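Local atomic coordinates of protein (hdlp (histone deacetylase-like protein)) (Aquifex aeolicus, PDB entry 1C3P), a protein that probably removes acetyl groups from acetylated lysine side chains, as zinc-dependent deacetylases of the histone deacetylase family do. Residues E177-Y180 with Q184-V187; P259-E262 with F268-S271; H298-A303 with Y346-L351. One frame throughout, in Å; residues are numbered along the deposited sequence.

Along the chain the contacts follow one another, interaction 1 first and interaction 3 last. Interaction 1 packs helix 173-179 against strand 185-192 of the parallel sheet; its centre lies about 28 Å from that of interaction 2 and about 35 Å from that of interaction 3, on the other side of the chain's centre from the latter. Interactions 2 and 3 are neighbours, with centres about 12 Å apart. They touch where Glu-262 OE2 and Tyr-346 OH, 2.5 Å apart, probably form a hydrogen bond. It joins the loop after zinc-binding Asp-258 to the later turn 346-348, while Leu-260 of the same loop packs on helix 299-314, so distant parts of the sequence come together on one flank.

Interaction 1 of 3, residues E177-Y180 with Q184-V187; sequences EAFY and QVFV
Phe-179 and Val-185 meet through one CH-pi contact and a patch of apolar packing. In the CH-pi contact, methyl CG1 of Val-185 stands over one face of the Phe-179 ring, 4.2 Å from the ring centroid and 29° off the normal. It leans toward the root of the ring, coming to 3.7 Å from Phe-179 CG. Ala-178, the preceding residue on the helix, lays its CB over the opposite face, out toward the rim.

This is the packing of a beta-alpha-beta unit: strand 162-166, helix 173-179 and strand 185-192 follow in turn, and near the end of the helix a phenylalanine packs onto the first residue of the returning strand. A branched valine suits that place, because one side chain offers two methyls to a flat ring.

The apolar packing uses the second branch. With CG1 of Val-185 trans to the backbone N (chi1 -176°), CG2 lies over the rim of the same face, 3.6 Å from Phe-179 CD2. Further along the strand, Val-187 CG2 approaches Phe-179 CD1 obliquely and more loosely, at 4.5 Å. Ile-151 of helix 146-156 touches both Phe-179 and Val-185.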
loop_
_atom_site.group_PDB
_atom_site.type_symbol
_atom_site.label_atom_id
_atom_site.label_comp_id
_atom_site.label_asym_id
_atom_site.label_seq_id
_atom_site.Cartn_x
_atom_site.Cartn_y
_atom_site.Cartn_z
ATOM N N GLU A 177 2.612 10.964 10.581
ATOM C CA GLU A 177 2.384 11.426 11.948
ATOM C C GLU A 177 3.074 10.531 12.962
ATOM O O GLU A 177 3.692 11.001 13.924
ATOM C CB GLU A 177 0.884 11.459 12.228
ATOM C CG GLU A 177 0.531 11.985 13.620
ATOM C CD GLU A 177 -0.967 12.106 13.815
ATOM O OE1 GLU A 177 -1.573 11.238 14.484
ATOM O OE2 GLU A 177 -1.545 13.064 13.264
ATOM N N ALA A 178 2.980 9.229 12.733
ATOM C CA ALA A 178 3.567 8.244 13.637
ATOM C C ALA A 178 5.070 8.391 13.897
ATOM O O ALA A 178 5.555 8.115 15.001
ATOM C CB ALA A 178 3.265 6.843 13.121
ATOM N N PHE A 179 5.812 8.833 12.891
ATOM C CA PHE A 179 7.257 8.953 13.027
ATOM C C PHE A 179 7.802 10.328 12.729
ATOM O O PHE A 179 9.009 10.495 12.524
ATOM C CB PHE A 179 7.905 7.929 12.106
ATOM C CG PHE A 179 7.408 6.551 12.356
ATOM C CD1 PHE A 179 6.499 5.946 11.486
ATOM C CD2 PHE A 179 7.752 5.897 13.535
ATOM C CE1 PHE A 179 5.930 4.699 11.796
ATOM C CE2 PHE A 179 7.188 4.652 13.855
ATOM C CZ PHE A 179 6.273 4.057 12.979
ATOM N N TYR A 180 6.910 11.306 12.741
ATOM C CA TYR A 180 7.258 12.677 12.426
ATOM C C TYR A 180 8.323 13.244 13.359
ATOM O O TYR A 180 9.171 14.046 12.948
ATOM C CB TYR A 180 6.010 13.549 12.516
ATOM C CG TYR A 180 6.069 14.727 11.596
ATOM C CD1 TYR A 180 5.914 16.022 12.076
ATOM C CD2 TYR A 180 6.246 14.539 10.213
ATOM C CE1 TYR A 180 5.929 17.103 11.219
ATOM C CE2 TYR A 180 6.263 15.611 9.344
ATOM C CZ TYR A 180 6.101 16.895 9.857
ATOM O OH TYR A 180 6.107 17.967 9.012
ATOM N N GLN A 184 14.859 8.016 13.934
ATOM C CA GLN A 184 15.128 6.592 13.810
ATOM C C GLN A 184 14.348 5.999 12.642
ATOM O O GLN A 184 14.652 4.912 12.150
ATOM C CB GLN A 184 14.773 5.855 15.090
ATOM C CG GLN A 184 15.579 6.309 16.292
ATOM C CD GLN A 184 15.486 5.347 17.449
ATOM O OE1 GLN A 184 14.400 4.977 17.881
ATOM N NE2 GLN A 184 16.634 4.938 17.965
ATOM N N VAL A 185 13.325 6.718 12.216
ATOM C CA VAL A 185 12.532 6.263 11.090
ATOM C C VAL A 185 12.532 7.382 10.067
ATOM O O VAL A 185 12.454 8.556 10.430
ATOM C CB VAL A 185 11.081 5.947 11.523
ATOM C CG1 VAL A 185 10.285 5.380 10.329
ATOM C CG2 VAL A 185 11.098 4.950 12.684
ATOM N N PHE A 186 12.649 7.014 8.796
ATOM C CA PHE A 186 12.632 7.980 7.709
ATOM C C PHE A 186 11.494 7.537 6.812
ATOM O O PHE A 186 11.428 6.376 6.436
ATOM C CB PHE A 186 13.954 7.956 6.915
ATOM C CG PHE A 186 14.056 9.062 5.904
ATOM C CD1 PHE A 186 14.980 10.087 6.067
ATOM C CD2 PHE A 186 13.187 9.116 4.816
ATOM C CE1 PHE A 186 15.034 11.149 5.166
ATOM C CE2 PHE A 186 13.236 10.171 3.912
ATOM C CZ PHE A 186 14.168 11.194 4.093
ATOM N N VAL A 187 10.588 8.456 6.490
ATOM C CA VAL A 187 9.455 8.126 5.643
ATOM C C VAL A 187 9.533 8.908 4.348
ATOM O O VAL A 187 9.710 10.119 4.363
ATOM C CB VAL A 187 8.093 8.469 6.347
ATOM C CG1 VAL A 187 6.914 8.207 5.400
ATOM C CG2 VAL A 187 7.941 7.656 7.622
#

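Interaction 2 of 3, residues P259-E262 with F268-S271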
loop_
_atom_site.group_PDB
_atom_site.type_symbol
_atom_site.label_atom_id
_atom_site.label_comp_id
_atom_site.label_asym_id
_atom_site.label_seq_id
_atom_site.Cartn_x
_atom_site.Cartn_y
_atom_site.Cartn_z
ATOM N N PRO A 259 -1.841 4.055 -8.457
ATOM C CA PRO A 259 -1.236 5.004 -9.400
ATOM C C PRO A 259 -1.518 4.689 -10.888
ATOM O O PRO A 259 -1.270 5.518 -11.759
ATOM C CB PRO A 259 0.258 4.922 -9.057
ATOM C CG PRO A 259 0.402 3.504 -8.565
ATOM C CD PRO A 259 -0.788 3.399 -7.655
ATOM N N LEU A 260 -2.054 3.506 -11.173
ATOM C CA LEU A 260 -2.339 3.110 -12.552
ATOM C C LEU A 260 -3.460 3.883 -13.239
ATOM O O LEU A 260 -4.446 4.308 -12.619
ATOM C CB LEU A 260 -2.661 1.605 -12.618
ATOM C CG LEU A 260 -1.578 0.661 -12.087
ATOM C CD1 LEU A 260 -2.150 -0.748 -11.912
ATOM C CD2 LEU A 260 -0.385 0.677 -13.006
ATOM N N LEU A 261 -3.300 4.050 -14.545
ATOM C CA LEU A 261 -4.280 4.750 -15.373
ATOM C C LEU A 261 -5.714 4.261 -15.151
ATOM O O LEU A 261 -6.643 5.066 -15.047
ATOM C CB LEU A 261 -3.897 4.586 -16.850
ATOM C CG LEU A 261 -4.912 5.061 -17.897
ATOM C CD1 LEU A 261 -5.250 6.517 -17.660
ATOM C CD2 LEU A 261 -4.338 4.862 -19.292
ATOM N N GLU A 262 -5.894 2.949 -15.045
ATOM C CA GLU A 262 -7.228 2.384 -14.865
ATOM C C GLU A 262 -7.886 2.598 -13.509
ATOM O O GLU A 262 -9.082 2.333 -13.353
ATOM C CB GLU A 262 -7.216 0.890 -15.184
ATOM C CG GLU A 262 -6.980 0.588 -16.642
ATOM C CD GLU A 262 -5.520 0.486 -16.988
ATOM O OE1 GLU A 262 -4.663 0.867 -16.156
ATOM O OE2 GLU A 262 -5.232 0.033 -18.111
ATOM N N PHE A 268 -3.241 9.846 -11.616
ATOM C CA PHE A 268 -1.993 9.365 -12.220
ATOM C C PHE A 268 -2.396 8.404 -13.344
ATOM O O PHE A 268 -3.379 7.679 -13.223
ATOM C CB PHE A 268 -1.140 8.595 -11.198
ATOM C CG PHE A 268 -0.460 9.458 -10.159
ATOM C CD1 PHE A 268 0.353 8.859 -9.183
ATOM C CD2 PHE A 268 -0.595 10.846 -10.157
ATOM C CE1 PHE A 268 1.022 9.626 -8.227
ATOM C CE2 PHE A 268 0.081 11.632 -9.195
ATOM C CZ PHE A 268 0.883 11.025 -8.238
ATOM N N ASN A 269 -1.643 8.402 -14.434
ATOM C CA ASN A 269 -1.948 7.525 -15.563
ATOM C C ASN A 269 -0.778 6.609 -15.877
ATOM O O ASN A 269 -0.317 6.545 -17.015
ATOM C CB ASN A 269 -2.272 8.342 -16.818
ATOM C CG ASN A 269 -3.435 9.288 -16.615
ATOM O OD1 ASN A 269 -4.445 8.927 -16.011
ATOM N ND2 ASN A 269 -3.311 10.501 -17.147
ATOM N N LEU A 270 -0.309 5.880 -14.879
ATOM C CA LEU A 270 0.825 5.005 -15.092
ATOM C C LEU A 270 0.471 3.644 -15.702
ATOM O O LEU A 270 -0.698 3.226 -15.711
ATOM C CB LEU A 270 1.545 4.765 -13.770
ATOM C CG LEU A 270 1.957 5.972 -12.918
ATOM C CD1 LEU A 270 2.901 5.454 -11.842
ATOM C CD2 LEU A 270 2.652 7.041 -13.764
ATOM N N SER A 271 1.507 2.967 -16.195
ATOM C CA SER A 271 1.407 1.625 -16.775
ATOM C C SER A 271 1.878 0.632 -15.703
ATOM O O SER A 271 2.636 1.026 -14.805
ATOM C CB SER A 271 2.340 1.486 -17.982
ATOM O OG SER A 271 3.705 1.503 -17.584
#
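The carbonyl oxygen of Leu-270 is gripped by several groups at once. Leu-261 N donates to it at 3.0 Å, nearly straight at 170°, lying in the carbonyl plane on a lone pair; Arg-356 NH1 gives a second hydrogen bond, and Leu-260 CA adds a CA-H...O contact at 3.6 Å. Together with Leu-270 N, which donates to Pro-259 O over a longer 3.3 Å, the Leu-261 bond makes a single, isolated beta bridge between Leu-260 and Leu-270. Within this contact the backbone bonds of Leu-270, one through N and one through O, thus reach the residues before and after Leu-260, and they join two parts of the long loop between strand 250-254 and helix 272-286. Pro-259 directly follows Asp-258, a zinc-binding residue, so the bridge lies close beside the metal site, although this chain carries no zinc in the model.

Proline suits the first position: the bridge uses only the oxygen of this residue, so the missing N-H costs nothing, and the compact ring offers CB as an apolar surface. That CB is met from two quarters, by Leu-270 CD1 at 3.9 Å and by CD1 of Phe-268 at the same 3.9 Å, the latter meeting it edge-on, with the CB near the plane of the aromatic ring. Leu-261 has CG trans to its backbone N (chi1 171°), which lets CD1 reach 3.6 Å from Asn-269 CB as the two side chains pass at a slant. The Leu-260 side chain also touches Ala-301 and Ala-305 of helix 299-314.

Ser-271 is the N-cap of helix 272-286. Its OG accepts from Ala-274 N, a job for a short hydroxyl residue, and is also hydrogen-bonded to Asp-228 OD2, while Leu-260 CD2 rests 3.5 Å from the backbone C of Ser-271.

Interaction 3 of 3, residues H298-A303 with Y346-L351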
loop_
_atom_site.group_PDB
_atom_site.type_symbol
_atom_site.label_atom_id
_atom_site.label_comp_id
_atom_site.label_asym_id
_atom_site.label_seq_id
_atom_site.Cartn_x
_atom_site.Cartn_y
_atom_site.Cartn_z
ATOM N N HIS A 298 -9.250 -0.942 -8.572
ATOM C CA HIS A 298 -9.729 -1.514 -9.830
ATOM C C HIS A 298 -9.256 -2.964 -9.803
ATOM O O HIS A 298 -8.054 -3.226 -9.769
ATOM C CB HIS A 298 -9.112 -0.827 -11.041
ATOM C CG HIS A 298 -9.687 -1.307 -12.337
ATOM N ND1 HIS A 298 -10.778 -0.717 -12.938
ATOM C CD2 HIS A 298 -9.389 -2.394 -13.084
ATOM C CE1 HIS A 298 -11.127 -1.417 -14.001
ATOM N NE2 HIS A 298 -10.300 -2.441 -14.113
ATOM N N PRO A 299 -10.194 -3.925 -9.836
ATOM C CA PRO A 299 -9.851 -5.349 -9.797
ATOM C C PRO A 299 -8.878 -5.860 -10.854
ATOM O O PRO A 299 -7.974 -6.641 -10.550
ATOM C CB PRO A 299 -11.224 -6.029 -9.873
ATOM C CG PRO A 299 -12.038 -5.031 -10.679
ATOM C CD PRO A 299 -11.657 -3.768 -9.927
ATOM N N TYR A 300 -9.070 -5.441 -12.094
ATOM C CA TYR A 300 -8.190 -5.882 -13.161
ATOM C C TYR A 300 -6.791 -5.315 -12.989
ATOM O O TYR A 300 -5.791 -6.019 -13.152
ATOM C CB TYR A 300 -8.720 -5.419 -14.511
ATOM C CG TYR A 300 -10.038 -6.012 -14.963
ATOM C CD1 TYR A 300 -10.873 -6.709 -14.090
ATOM C CD2 TYR A 300 -10.478 -5.816 -16.269
ATOM C CE1 TYR A 300 -12.114 -7.185 -14.512
ATOM C CE2 TYR A 300 -11.704 -6.282 -16.699
ATOM C CZ TYR A 300 -12.519 -6.961 -15.818
ATOM O OH TYR A 300 -13.752 -7.376 -16.247
ATOM N N ALA A 301 -6.739 -4.023 -12.685
ATOM C CA ALA A 301 -5.482 -3.306 -12.529
ATOM C C ALA A 301 -4.681 -3.907 -11.397
ATOM O O ALA A 301 -3.494 -4.181 -11.539
ATOM C CB ALA A 301 -5.752 -1.828 -12.259
ATOM N N LEU A 302 -5.360 -4.097 -10.272
ATOM C CA LEU A 302 -4.766 -4.664 -9.081
ATOM C C LEU A 302 -4.204 -6.050 -9.350
ATOM O O LEU A 302 -3.036 -6.307 -9.096
ATOM C CB LEU A 302 -5.831 -4.710 -7.975
ATOM C CG LEU A 302 -5.617 -5.400 -6.625
ATOM C CD1 LEU A 302 -6.753 -5.009 -5.691
ATOM C CD2 LEU A 302 -5.580 -6.905 -6.783
ATOM N N ALA A 303 -5.039 -6.938 -9.884
ATOM C CA ALA A 303 -4.611 -8.305 -10.141
ATOM C C ALA A 303 -3.415 -8.441 -11.057
ATOM O O ALA A 303 -2.480 -9.185 -10.756
ATOM C CB ALA A 303 -5.769 -9.121 -10.685
ATOM N N TYR A 346 -9.579 -4.669 -22.781
ATOM C CA TYR A 346 -8.265 -4.917 -23.370
ATOM C C TYR A 346 -7.298 -5.428 -22.299
ATOM O O TYR A 346 -6.299 -6.076 -22.603
ATOM C CB TYR A 346 -7.718 -3.617 -23.955
ATOM C CG TYR A 346 -7.468 -2.545 -22.903
ATOM C CD1 TYR A 346 -6.258 -2.487 -22.200
ATOM C CD2 TYR A 346 -8.453 -1.606 -22.601
ATOM C CE1 TYR A 346 -6.034 -1.505 -21.216
ATOM C CE2 TYR A 346 -8.243 -0.623 -21.618
ATOM C CZ TYR A 346 -7.034 -0.579 -20.934
ATOM O OH TYR A 346 -6.834 0.397 -19.976
ATOM N N MET A 347 -7.590 -5.118 -21.039
ATOM C CA MET A 347 -6.729 -5.544 -19.934
ATOM C C MET A 347 -6.732 -7.049 -19.784
ATOM O O MET A 347 -5.778 -7.627 -19.249
ATOM C CB MET A 347 -7.192 -4.905 -18.621
ATOM C CG MET A 347 -7.087 -3.395 -18.601
ATOM S SD MET A 347 -7.749 -2.684 -17.048
ATOM C CE MET A 347 -9.298 -3.277 -17.006
ATOM N N LEU A 348 -7.805 -7.677 -20.271
ATOM C CA LEU A 348 -7.968 -9.132 -20.200
ATOM C C LEU A 348 -7.153 -9.829 -21.285
ATOM O O LEU A 348 -6.963 -11.045 -21.251
ATOM C CB LEU A 348 -9.444 -9.516 -20.388
ATOM C CG LEU A 348 -10.546 -8.927 -19.508
ATOM C CD1 LEU A 348 -11.907 -9.428 -20.007
ATOM C CD2 LEU A 348 -10.326 -9.315 -18.047
ATOM N N GLU A 349 -6.668 -9.046 -22.242
ATOM C CA GLU A 349 -5.909 -9.573 -23.368
ATOM C C GLU A 349 -4.393 -9.662 -23.187
ATOM O O GLU A 349 -3.690 -10.197 -24.044
ATOM C CB GLU A 349 -6.226 -8.740 -24.613
ATOM C CG GLU A 349 -7.694 -8.720 -24.985
ATOM C CD GLU A 349 -8.250 -10.110 -25.224
ATOM O OE1 GLU A 349 -7.524 -10.938 -25.812
ATOM O OE2 GLU A 349 -9.409 -10.372 -24.849
ATOM N N THR A 350 -3.885 -9.132 -22.084
ATOM C CA THR A 350 -2.455 -9.172 -21.821
ATOM C C THR A 350 -2.201 -8.903 -20.353
ATOM O O THR A 350 -2.995 -8.241 -19.691
ATOM C CB THR A 350 -1.698 -8.115 -22.630
ATOM O OG1 THR A 350 -1.875 -8.363 -24.029
ATOM C CG2 THR A 350 -0.214 -8.163 -22.305
ATOM N N LEU A 351 -1.083 -9.406 -19.849
ATOM C CA LEU A 351 -0.761 -9.207 -18.453
ATOM C C LEU A 351 -0.078 -7.847 -18.278
ATOM O O LEU A 351 -0.410 -7.083 -17.369
ATOM C CB LEU A 351 0.150 -10.340 -17.968
ATOM C CG LEU A 351 0.209 -10.559 -16.456
ATOM C CD1 LEU A 351 1.018 -11.803 -16.151
ATOM C CD2 LEU A 351 0.802 -9.350 -15.773
#
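The start of helix 299-314 meets the 3-10 turn 346-348 through a Met-aromatic contact, in which Met-347 reaches Tyr-300 and His-298, the N-cap residue of that helix. The methionine sulfur lies at the edge of the tyrosine ring: SD is 5.5 Å from the Tyr-300 ring centroid and 76° off its normal, and 3.9 Å from Tyr-300 CB. The two side chains cross at about a right angle. His-298 and Met-347 reach toward each other from opposite directions, and Met-347 SD lies 3.9 Å from His-298 NE2, oblique to the imidazole. A long thioether suits this place: the chain, extended at chi2 (177°), carries the polarisable sulfur out to both rings. The terminal methyl is modelled too close to the tyrosine for its position to be trusted.

Leu-348, the next residue of the turn, covers a face of the same tyrosine. Its CD2 sits 4.0 Å from the Tyr-300 ring centroid and 26° off the normal, a CH-pi contact displaced toward the rim, where CD2 comes to 3.6 Å from CE2 of Tyr-300. One ring thus serves two neighbours, its edge to Met-347 SD and a face to Leu-348 CD2.

A serine in place of Tyr-300, having no ring, would probably leave a gap beside Leu-348 CD2 and let the thioether of Met-347 turn more freely.

Around this contact, helix 324-332 sends Leu-330 against both Tyr-300 and Leu-348, and Phe-335 in the loop beyond meets the His-298 ring. Farther along, Leu-351 packs on Thr-307 and Leu-308, so the chain after the turn continues against helix 299-314.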